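Local coordinates for putative glucoamylase (Bacteroides uniformis, PDB 4GL3), which is a putative glucoamylase that probably hydrolyses glycosidic bonds in a carbohydrate substrate, though its precise substrate is not established, at residues Q12-D15 / D16-M19; T142-P146 / T147-I151; L264-Y268 / A269-E273. All blocks are in the same frame, centred on the assembly; numbering follows the deposited sequence.

Interaction 1. Residues Q12-D15 / D16-M19; sequences QLSD and DELM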
ATOM      1  N   GLN A  12      -3.948   3.086  31.145  1.00 62.91           N
ATOM      2  CA  GLN A  12      -4.025   2.530  29.803  1.00 60.79           C
ATOM      3  C   GLN A  12      -4.955   3.361  28.936  1.00 52.39           C
ATOM      4  O   GLN A  12      -5.970   3.861  29.412  1.00 50.82           O
ATOM      5  CB  GLN A  12      -4.515   1.095  29.872  1.00 61.95           C
ATOM      6  CG  GLN A  12      -3.478   0.119  30.392  1.00 59.14           C
ATOM      7  CD  GLN A  12      -3.956  -1.299  30.220  1.00 63.22           C
ATOM      8  OE1 GLN A  12      -4.939  -1.683  30.828  1.00 63.31           O
ATOM      9  NE2 GLN A  12      -3.307  -2.061  29.346  1.00 58.00           N
ATOM     10  N   LEU A  13      -4.594   3.529  27.665  1.00 50.96           N
ATOM     11  CA  LEU A  13      -5.489   4.127  26.705  1.00 44.59           C
ATOM     12  C   LEU A  13      -6.575   3.086  26.312  1.00 47.36           C
ATOM     13  O   LEU A  13      -6.303   1.874  26.209  1.00 45.94           O
ATOM     14  CB  LEU A  13      -4.688   4.600  25.465  1.00 48.58           C
ATOM     15  CG  LEU A  13      -3.533   5.623  25.653  1.00 46.15           C
ATOM     16  CD1 LEU A  13      -2.873   5.888  24.302  1.00 49.81           C
ATOM     17  CD2 LEU A  13      -4.022   6.913  26.298  1.00 47.56           C
ATOM     18  N   SER A  14      -7.805   3.538  26.104  1.00 46.64           N
ATOM     19  CA  SER A  14      -8.802   2.698  25.441  1.00 43.49           C
ATOM     20  C   SER A  14      -8.350   2.349  24.032  1.00 42.44           C
ATOM     21  O   SER A  14      -7.412   2.957  23.463  1.00 40.46           O
ATOM     22  CB  SER A  14     -10.150   3.413  25.362  1.00 46.78           C
ATOM     23  OG  SER A  14     -10.086   4.456  24.418  1.00 45.14           O
ATOM     24  N   ASP A  15      -8.996   1.362  23.430  1.00 43.69           N
ATOM     25  CA  ASP A  15      -8.598   1.002  22.075  1.00 40.54           C
ATOM     26  C   ASP A  15      -8.799   2.187  21.139  1.00 41.31           C
ATOM     27  O   ASP A  15      -7.964   2.433  20.270  1.00 38.17           O
ATOM     28  CB  ASP A  15      -9.351  -0.233  21.578  1.00 43.94           C
ATOM     29  CG  ASP A  15      -8.823  -1.535  22.187  1.00 46.69           C
ATOM     30  OD1 ASP A  15      -7.685  -1.597  22.690  1.00 51.22           O
ATOM     31  OD2 ASP A  15      -9.556  -2.523  22.136  1.00 50.34           O
ATOM     32  N   ASP A  16      -9.893   2.931  21.298  1.00 39.77           N
ATOM     33  CA  ASP A  16     -10.131   4.095  20.426  1.00 40.75           C
ATOM     34  C   ASP A  16      -9.038   5.167  20.602  1.00 40.56           C
ATOM     35  O   ASP A  16      -8.564   5.737  19.615  1.00 37.63           O
ATOM     36  CB  ASP A  16     -11.522   4.693  20.673  1.00 44.26           C
ATOM     37  CG  ASP A  16     -12.627   3.902  19.981  1.00 50.03           C
ATOM     38  OD1 ASP A  16     -12.576   3.726  18.750  1.00 56.93           O
ATOM     39  OD2 ASP A  16     -13.557   3.459  20.667  1.00 62.73           O
ATOM     40  N   GLU A  17      -8.640   5.430  21.852  1.00 41.42           N
ATOM     41  CA  GLU A  17      -7.546   6.375  22.133  1.00 41.07           C
ATOM     42  C   GLU A  17      -6.186   5.960  21.548  1.00 38.10           C
ATOM     43  O   GLU A  17      -5.445   6.789  20.995  1.00 35.64           O
ATOM     44  CB  GLU A  17      -7.405   6.582  23.644  1.00 43.16           C
ATOM     45  CG  GLU A  17      -8.554   7.362  24.219  1.00 44.91           C
ATOM     46  CD  GLU A  17      -8.567   7.371  25.748  1.00 52.57           C
ATOM     47  OE1 GLU A  17      -7.955   6.493  26.410  1.00 49.57           O
ATOM     48  OE2 GLU A  17      -9.234   8.265  26.289  1.00 54.37           O
ATOM     49  N   LEU A  18      -5.880   4.679  21.688  1.00 38.33           N
ATOM     50  CA  LEU A  18      -4.663   4.103  21.163  1.00 37.95           C
ATOM     51  C   LEU A  18      -4.648   4.214  19.651  1.00 38.66           C
ATOM     52  O   LEU A  18      -3.640   4.646  19.086  1.00 34.53           O
ATOM     53  CB  LEU A  18      -4.520   2.635  21.603  1.00 39.07           C
ATOM     54  CG  LEU A  18      -3.219   1.927  21.206  1.00 39.57           C
ATOM     55  CD1 LEU A  18      -2.017   2.713  21.749  1.00 37.51           C
ATOM     56  CD2 LEU A  18      -3.259   0.471  21.694  1.00 39.36           C
HETATM   57  N   MSE A  19      -5.754   3.844  18.993  1.00 36.21           N
HETATM   58  CA  MSE A  19      -5.816   3.913  17.537  1.00 35.66           C
HETATM   59  C   MSE A  19      -5.625   5.321  17.054  1.00 32.26           C
HETATM   60  O   MSE A  19      -4.873   5.542  16.124  1.00 30.67           O
HETATM   61  CB  MSE A  19      -7.128   3.348  16.998  1.00 35.99           C
HETATM   62  CG  MSE A  19      -7.188   1.830  17.086  1.00 34.58           C
HETATM   63 SE   MSE A  19      -8.716   1.033  16.174  0.75 31.22          SE
HETATM   64  CE  MSE A  19     -10.078   1.451  17.491  1.00 32.97           C
TER
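Ser14 and Glu17 grip each other's backbone at the start of helix 15-27. The amide N of Glu17 donates to Ser14 OG over 3.1 Å, with an angle of 167° at the hydrogen, and Ser14 N returns a bond of 3.0 Å to Glu17 OE1. This reciprocal pair is a capping box, with Ser14 as the N-cap: one side chain takes up an amide of the first helical turn, which has no carbonyl before it in the helix, while the other closes back on the cap residue itself. Ser14 OG lies between its own backbone N and carbonyl carbon (chi1 72°), and that rotation turns the hydroxyl toward the Glu17 amide. On the carboxylate, Ser14 N reaches OE1 from the anti side, 33° out of the plane. The extended chain of Glu17 passes close to the hydroxyl, its CG 3.3 Å from Ser14 OG.

Ordinary helical bonds follow at once, Leu18 N to Ser14 O and Met19 N to Asp15 O, both 2.9 Å. Outside the box, Leu13 makes apolar contacts: it lays its CB against Glu17 CB at 3.8 Å, and its CD1 meets Leu18 CD1 at 4.2 Å, the two leucines crossing at about a right angle. Met19, a selenomethionine, instead bends at chi3 and sets CE beside the carbonyl oxygen Asp15 O, 3.6 Å away.

Charged side chains tie this helix start to its neighbours: Asp15 OD1 forms a salt bridge with Arg345, which also binds Leu13 O, and Asp16 OD1 forms one with Arg392. Leu18 packs on Met344 and Tyr348 of helix 337-349, while Met19 meets Ile388 and Tyr391 of helix 378-393.

Interaction 2. Residues T142-P146 / T147-I151; sequences TKDNP and TENRI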
ATOM      1  N   THR A 142     -15.224  16.985  -3.302  1.00 33.99           N
ATOM      2  CA  THR A 142     -16.380  17.179  -4.171  1.00 34.15           C
ATOM      3  C   THR A 142     -17.011  18.559  -4.058  1.00 36.94           C
ATOM      4  O   THR A 142     -18.019  18.807  -4.687  1.00 40.96           O
ATOM      5  CB  THR A 142     -17.474  16.131  -3.839  1.00 37.87           C
ATOM      6  OG1 THR A 142     -17.822  16.273  -2.476  1.00 39.33           O
ATOM      7  CG2 THR A 142     -16.978  14.723  -4.013  1.00 33.89           C
ATOM      8  N   LYS A 143     -16.442  19.476  -3.280  1.00 38.39           N
ATOM      9  CA  LYS A 143     -17.016  20.819  -3.124  0.50 40.32           C
ATOM     10  C   LYS A 143     -16.887  21.625  -4.410  1.00 39.74           C
ATOM     11  O   LYS A 143     -15.913  21.486  -5.137  1.00 37.50           O
ATOM     12  CB  LYS A 143     -16.304  21.592  -2.014  0.50 39.81           C
ATOM     13  CG  LYS A 143     -16.367  20.935  -0.656  0.50 40.64           C
ATOM     14  CD  LYS A 143     -16.047  21.950   0.415  0.50 41.72           C
ATOM     15  CE  LYS A 143     -16.603  21.521   1.753  0.50 41.89           C
ATOM     16  NZ  LYS A 143     -16.528  22.691   2.653  0.50 43.62           N
ATOM     17  N   ASP A 144     -17.854  22.476  -4.677  1.00 44.42           N
ATOM     18  CA  ASP A 144     -17.775  23.370  -5.811  1.00 48.48           C
ATOM     19  C   ASP A 144     -17.023  24.631  -5.347  1.00 48.59           C
ATOM     20  O   ASP A 144     -17.632  25.617  -4.968  1.00 50.63           O
ATOM     21  CB  ASP A 144     -19.203  23.723  -6.288  1.00 49.29           C
ATOM     22  CG  ASP A 144     -19.207  24.686  -7.471  1.00 52.98           C
ATOM     23  OD1 ASP A 144     -18.166  24.835  -8.162  1.00 51.61           O
ATOM     24  OD2 ASP A 144     -20.253  25.320  -7.700  1.00 60.66           O
ATOM     25  N   ASN A 145     -15.708  24.570  -5.275  1.00 44.62           N
ATOM     26  CA  ASN A 145     -14.917  25.787  -5.036  1.00 46.61           C
ATOM     27  C   ASN A 145     -13.638  25.680  -5.863  1.00 40.66           C
ATOM     28  O   ASN A 145     -13.377  24.626  -6.449  1.00 36.60           O
ATOM     29  CB  ASN A 145     -14.636  26.022  -3.535  1.00 42.22           C
ATOM     30  CG  ASN A 145     -13.713  24.970  -2.927  1.00 39.13           C
ATOM     31  OD1 ASN A 145     -12.700  24.519  -3.540  1.00 40.51           O
ATOM     32  ND2 ASN A 145     -14.063  24.539  -1.723  1.00 34.20           N
ATOM     33  N   PRO A 146     -12.876  26.779  -5.965  1.00 43.80           N
ATOM     34  CA  PRO A 146     -11.795  26.746  -6.942  1.00 38.83           C
ATOM     35  C   PRO A 146     -10.750  25.665  -6.670  1.00 38.15           C
ATOM     36  O   PRO A 146     -10.302  25.026  -7.622  1.00 38.51           O
ATOM     37  CB  PRO A 146     -11.198  28.144  -6.838  1.00 42.69           C
ATOM     38  CG  PRO A 146     -12.390  29.022  -6.467  1.00 43.73           C
ATOM     39  CD  PRO A 146     -13.184  28.161  -5.517  1.00 45.76           C
ATOM     40  N   THR A 147     -10.382  25.449  -5.402  1.00 32.79           N
ATOM     41  CA  THR A 147      -9.365  24.476  -5.076  1.00 34.98           C
ATOM     42  C   THR A 147      -9.816  23.048  -5.410  1.00 34.48           C
ATOM     43  O   THR A 147      -9.076  22.277  -6.019  1.00 29.63           O
ATOM     44  CB  THR A 147      -8.954  24.578  -3.606  1.00 33.07           C
ATOM     45  OG1 THR A 147      -8.390  25.869  -3.382  1.00 33.71           O
ATOM     46  CG2 THR A 147      -7.945  23.526  -3.228  1.00 28.76           C
ATOM     47  N   GLU A 148     -11.038  22.695  -5.040  1.00 31.90           N
ATOM     48  CA  GLU A 148     -11.468  21.306  -5.172  1.00 32.59           C
ATOM     49  C   GLU A 148     -11.915  21.042  -6.606  1.00 31.28           C
ATOM     50  O   GLU A 148     -11.768  19.934  -7.092  1.00 31.90           O
ATOM     51  CB  GLU A 148     -12.547  20.918  -4.144  1.00 34.91           C
ATOM     52  CG  GLU A 148     -12.080  21.146  -2.714  1.00 37.22           C
ATOM     53  CD  GLU A 148     -12.904  20.434  -1.651  1.00 40.07           C
ATOM     54  OE1 GLU A 148     -13.780  19.587  -1.985  1.00 35.59           O
ATOM     55  OE2 GLU A 148     -12.631  20.705  -0.453  1.00 40.32           O
ATOM     56  N   ASN A 149     -12.418  22.054  -7.297  1.00 31.43           N
ATOM     57  CA  ASN A 149     -12.722  21.889  -8.714  1.00 32.71           C
ATOM     58  C   ASN A 149     -11.442  21.537  -9.454  1.00 32.25           C
ATOM     59  O   ASN A 149     -11.453  20.652 -10.316  1.00 28.67           O
ATOM     60  CB  ASN A 149     -13.372  23.137  -9.315  1.00 35.27           C
ATOM     61  CG  ASN A 149     -14.783  23.374  -8.801  1.00 38.91           C
ATOM     62  OD1 ASN A 149     -15.431  22.467  -8.254  1.00 41.16           O
ATOM     63  ND2 ASN A 149     -15.271  24.605  -8.974  1.00 37.04           N
ATOM     64  N   ARG A 150     -10.342  22.185  -9.070  1.00 31.63           N
ATOM     65  CA  ARG A 150      -9.068  22.027  -9.762  1.00 32.99           C
ATOM     66  C   ARG A 150      -8.415  20.692  -9.403  1.00 28.17           C
ATOM     67  O   ARG A 150      -7.845  20.041 -10.256  1.00 25.70           O
ATOM     68  CB  ARG A 150      -8.157  23.171  -9.394  1.00 36.26           C
ATOM     69  CG  ARG A 150      -6.832  23.220 -10.151  1.00 44.77           C
ATOM     70  CD  ARG A 150      -6.952  24.051 -11.423  1.00 77.67           C
ATOM     71  NE  ARG A 150      -7.108  23.231 -12.628  1.00 65.09           N
ATOM     72  CZ  ARG A 150      -6.119  22.860 -13.445  1.00 75.02           C
ATOM     73  NH1 ARG A 150      -4.856  23.224 -13.211  1.00 90.75           N
ATOM     74  NH2 ARG A 150      -6.392  22.103 -14.515  1.00 73.50           N
ATOM     75  N   ILE A 151      -8.489  20.294  -8.130  1.00 27.31           N
ATOM     76  CA  ILE A 151      -8.079  18.963  -7.714  1.00 25.35           C
ATOM     77  C   ILE A 151      -8.725  17.878  -8.572  1.00 28.72           C
ATOM     78  O   ILE A 151      -8.049  17.003  -9.096  1.00 26.68           O
ATOM     79  CB  ILE A 151      -8.398  18.678  -6.224  1.00 28.25           C
ATOM     80  CG1 ILE A 151      -7.477  19.475  -5.270  1.00 29.78           C
ATOM     81  CG2 ILE A 151      -8.206  17.200  -5.940  1.00 26.19           C
ATOM     82  CD1 ILE A 151      -7.938  19.568  -3.819  1.00 28.69           C
TER
HETATM   83  O   HOH W   1     -12.212  23.076   0.391  1.00 35.96           O
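Asn145 holds CG between its backbone N and carbonyl carbon (chi1 67°), which swings OD1 over the start of helix 146-161 to meet Glu148 N at 2.9 Å. Glu148, with CG beside its own N and the chain extended beyond, reaches back past the cap to the preceding loop. This is a side-chain N-cap, Asn145 being the cap residue and Pro146 opening the helix. The capping donor lies 20° off the plane of the Asn145 amide carbonyl.

Instead of bonding to the cap residue's own amide, the Glu148 carboxylate takes Lys143 N, two residues earlier, on OE1 at 3.0 Å, approached from above its plane. Lys143 CB lies against the same carboxylate. Glu148 OE2 forms a salt bridge with Arg75 of helix 75-90, a second partner for this buried acid that probably helps keep it ionised. Were Glu148 an alanine, Lys143 N and Arg75 would probably both lose their carboxylate partner, and the loop would be held less closely to the helix.

The loop itself turns tightly at Asp144, the centre of an inverse gamma turn. Asp144 OD1 accepts from Asn149 ND2 at 3.0 Å, nearly in the plane of that amide; carboxylate and amide planes are 32° apart. Asn149 OD1 is taken by Arg152, whose guanidinium also binds Lys143 O, so the amide is held at both ends. Along the backbone, Asn149 N bonds to Asn145 O. Thr147 and Ile151 rest on Ala79 and Met82 of helix 75-90.

One water joins cap to acid: it accepts from Asn145 ND2 at 3.2 Å and donates to Glu148 OE2 at 2.6 Å.

Interaction 3. Residues L264-Y268 / A269-E273; sequences LKDRY and ADYEE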
ATOM      1  N   LEU A 264     -15.796  -9.188  -1.700  1.00 30.07           N
ATOM      2  CA  LEU A 264     -15.191  -9.163  -3.044  1.00 30.39           C
ATOM      3  C   LEU A 264     -14.837 -10.562  -3.528  1.00 31.86           C
ATOM      4  O   LEU A 264     -14.147 -11.290  -2.836  1.00 31.74           O
ATOM      5  CB  LEU A 264     -13.954  -8.274  -3.038  1.00 28.91           C
ATOM      6  CG  LEU A 264     -13.354  -7.912  -4.416  1.00 32.24           C
ATOM      7  CD1 LEU A 264     -14.289  -6.966  -5.163  1.00 30.66           C
ATOM      8  CD2 LEU A 264     -11.943  -7.327  -4.193  1.00 24.46           C
ATOM      9  N   LYS A 265     -15.326 -10.935  -4.719  1.00 32.19           N
ATOM     10  CA  LYS A 265     -15.155 -12.282  -5.262  1.00 32.59           C
ATOM     11  C   LYS A 265     -14.946 -12.217  -6.771  1.00 35.31           C
ATOM     12  O   LYS A 265     -15.656 -11.485  -7.449  1.00 36.98           O
ATOM     13  CB  LYS A 265     -16.397 -13.146  -5.021  1.00 36.01           C
ATOM     14  CG  LYS A 265     -16.791 -13.392  -3.555  1.00 46.69           C
ATOM     15  CD  LYS A 265     -17.891 -14.470  -3.501  1.00 49.82           C
ATOM     16  CE  LYS A 265     -18.210 -15.009  -2.112  1.00 64.19           C
ATOM     17  NZ  LYS A 265     -18.684 -13.925  -1.220  1.00 71.11           N
ATOM     18  N   ASP A 266     -14.001 -12.990  -7.306  1.00 34.37           N
ATOM     19  CA  ASP A 266     -13.915 -13.193  -8.768  1.00 31.96           C
ATOM     20  C   ASP A 266     -13.955 -14.693  -8.963  1.00 34.00           C
ATOM     21  O   ASP A 266     -14.289 -15.424  -8.012  1.00 33.13           O
ATOM     22  CB  ASP A 266     -12.702 -12.501  -9.395  1.00 32.57           C
ATOM     23  CG  ASP A 266     -11.372 -13.082  -8.944  1.00 35.19           C
ATOM     24  OD1 ASP A 266     -11.367 -14.088  -8.193  1.00 32.99           O
ATOM     25  OD2 ASP A 266     -10.334 -12.481  -9.295  1.00 37.40           O
ATOM     26  N   ARG A 267     -13.654 -15.181 -10.164  1.00 33.12           N
ATOM     27  CA  ARG A 267     -13.766 -16.623 -10.400  1.00 38.40           C
ATOM     28  C   ARG A 267     -12.668 -17.407  -9.682  1.00 32.59           C
ATOM     29  O   ARG A 267     -12.742 -18.563  -9.666  1.00 33.37           O
ATOM     30  CB  ARG A 267     -13.775 -16.964 -11.907  1.00 39.95           C
ATOM     31  CG  ARG A 267     -12.449 -16.772 -12.628  1.00 40.34           C
ATOM     32  CD  ARG A 267     -12.479 -17.328 -14.063  1.00 47.71           C
ATOM     33  NE  ARG A 267     -13.115 -16.386 -14.987  1.00 55.00           N
ATOM     34  CZ  ARG A 267     -12.883 -16.305 -16.312  1.00 70.92           C
ATOM     35  NH1 ARG A 267     -12.009 -17.101 -16.933  1.00 58.28           N
ATOM     36  NH2 ARG A 267     -13.526 -15.394 -17.044  1.00 58.94           N
ATOM     37  N   TYR A 268     -11.645 -16.762  -9.144  1.00 29.46           N
ATOM     38  CA  TYR A 268     -10.528 -17.435  -8.509  1.00 32.80           C
ATOM     39  C   TYR A 268     -10.633 -17.431  -6.990  1.00 37.31           C
ATOM     40  O   TYR A 268     -10.231 -18.383  -6.385  1.00 37.59           O
ATOM     41  CB  TYR A 268      -9.197 -16.765  -8.904  1.00 29.56           C
ATOM     42  CG  TYR A 268      -9.062 -16.652 -10.415  1.00 28.27           C
ATOM     43  CD1 TYR A 268      -8.949 -17.785 -11.201  1.00 28.02           C
ATOM     44  CD2 TYR A 268      -9.110 -15.432 -11.047  1.00 28.94           C
ATOM     45  CE1 TYR A 268      -8.885 -17.700 -12.587  1.00 33.43           C
ATOM     46  CE2 TYR A 268      -9.030 -15.341 -12.424  1.00 26.63           C
ATOM     47  CZ  TYR A 268      -8.954 -16.474 -13.183  1.00 27.73           C
ATOM     48  OH  TYR A 268      -8.887 -16.373 -14.543  1.00 30.07           O
ATOM     49  N   ALA A 269     -11.120 -16.370  -6.363  1.00 33.31           N
ATOM     50  CA  ALA A 269     -11.131 -16.349  -4.904  1.00 36.61           C
ATOM     51  C   ALA A 269     -12.205 -15.456  -4.286  1.00 40.73           C
ATOM     52  O   ALA A 269     -12.766 -14.538  -4.937  1.00 36.82           O
ATOM     53  CB  ALA A 269      -9.773 -15.927  -4.357  1.00 33.69           C
ATOM     54  N   ASP A 270     -12.463 -15.753  -3.016  1.00 35.10           N
ATOM     55  CA  ASP A 270     -13.166 -14.853  -2.095  1.00 36.06           C
ATOM     56  C   ASP A 270     -12.082 -14.070  -1.383  1.00 35.35           C
ATOM     57  O   ASP A 270     -11.321 -14.621  -0.577  1.00 30.63           O
ATOM     58  CB  ASP A 270     -14.006 -15.680  -1.130  1.00 40.45           C
ATOM     59  CG  ASP A 270     -14.630 -14.865  -0.012  1.00 40.42           C
ATOM     60  OD1 ASP A 270     -14.203 -13.745   0.289  1.00 45.16           O
ATOM     61  OD2 ASP A 270     -15.557 -15.390   0.595  1.00 47.20           O
ATOM     62  N   TYR A 271     -11.987 -12.789  -1.704  1.00 32.44           N
ATOM     63  CA  TYR A 271     -10.840 -12.002  -1.259  1.00 31.22           C
ATOM     64  C   TYR A 271     -10.881 -11.689   0.217  1.00 32.93           C
ATOM     65  O   TYR A 271      -9.834 -11.515   0.836  1.00 30.74           O
ATOM     66  CB  TYR A 271     -10.627 -10.762  -2.116  1.00 31.52           C
ATOM     67  CG  TYR A 271     -10.096 -11.199  -3.466  1.00 30.20           C
ATOM     68  CD1 TYR A 271      -8.758 -11.513  -3.634  1.00 30.97           C
ATOM     69  CD2 TYR A 271     -10.955 -11.412  -4.547  1.00 30.13           C
ATOM     70  CE1 TYR A 271      -8.272 -11.999  -4.848  1.00 29.22           C
ATOM     71  CE2 TYR A 271     -10.471 -11.877  -5.768  1.00 29.76           C
ATOM     72  CZ  TYR A 271      -9.129 -12.181  -5.906  1.00 26.71           C
ATOM     73  OH  TYR A 271      -8.656 -12.675  -7.111  1.00 34.15           O
ATOM     74  N   GLU A 272     -12.069 -11.665   0.803  1.00 35.93           N
ATOM     75  CA  GLU A 272     -12.168 -11.498   2.240  1.00 34.36           C
ATOM     76  C   GLU A 272     -11.543 -12.709   2.964  1.00 32.73           C
ATOM     77  O   GLU A 272     -10.823 -12.548   3.960  1.00 31.85           O
ATOM     78  CB  GLU A 272     -13.626 -11.337   2.670  1.00 38.30           C
ATOM     79  CG  GLU A 272     -13.780 -10.964   4.137  1.00 38.45           C
ATOM     80  CD  GLU A 272     -15.228 -10.595   4.504  1.00 45.20           C
ATOM     81  OE1 GLU A 272     -16.136 -10.629   3.628  1.00 46.20           O
ATOM     82  OE2 GLU A 272     -15.444 -10.272   5.672  1.00 53.59           O
ATOM     83  N   GLU A 273     -11.856 -13.903   2.484  1.00 32.34           N
ATOM     84  CA  GLU A 273     -11.242 -15.127   2.984  1.00 33.55           C
ATOM     85  C   GLU A 273      -9.714 -15.070   2.797  1.00 32.36           C
ATOM     86  O   GLU A 273      -8.970 -15.424   3.700  1.00 32.39           O
ATOM     87  CB  GLU A 273     -11.806 -16.347   2.255  1.00 38.30           C
ATOM     88  CG  GLU A 273     -11.408 -17.668   2.890  1.00 45.10           C
ATOM     89  CD  GLU A 273     -11.744 -18.918   2.046  1.00 57.60           C
ATOM     90  OE1 GLU A 273     -12.245 -18.817   0.889  1.00 46.50           O
ATOM     91  OE2 GLU A 273     -11.483 -20.038   2.552  1.00 55.86           O
TER
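Tyr271 sends its hydroxyl to Asp266 OD2, 2.8 Å away, reaching the carboxylate on its syn side but 33° out of the carboxylate plane. Asp266 CG sits at the edge of the ring, in its plane, while carboxylate and ring planes stand 73° apart. Tyr216 of helix 213-220 also binds Asp266 OD2. The other oxygen, Asp266 OD1, accepts from Tyr268 N and from Ala269 N, both at 2.9 Å; a chi1 of 66° turns the carboxylate over the bend to collect them.

The bond to Tyr268 N makes this an Asx turn, and a single beta bridge pairs Lys265 with Asp270, the residues flanking the turn. Across that bridge Asp266 N gives to Ala269 O at 3.1 Å and Tyr271 N to Leu264 O at 2.9 Å. Ala269 sets its CB over one face of the Tyr271 ring, offset toward the rim.

Leu264, buried against Phe415, adds its CD2 to Tyr271 CD2 at 4.2 Å. Asp270 then N-caps helix 271-288, its OD1 taking Glu273 N at 3.2 Å and, weakly, Glu272 N; Lys265 NZ makes a long salt bridge to Asp270 OD2.

How the interactions relate
Each of the three contacts marks the start of a different helix: 15-27, 146-161 and 271-288. They follow in series along the chain and do not touch. Centres of interactions 1 and 2 are 35 Å apart, those of 1 and 3 are 33 Å and those of 2 and 3 are 36 Å; the nearest atoms, between interactions 1 and 3, are about 17 Å apart. Each has a side-chain N-cap (Ser14, Asn145, Asp270); only interaction 1 closes it as a capping box, while in interaction 3 a separate Asx turn at Asp266 precedes the cap. Glycerol near Gln12 and di(hydroxyethyl)ether near Pro146 lie beside interactions 1 and 2, the glycerol probably from the crystallisation liquor.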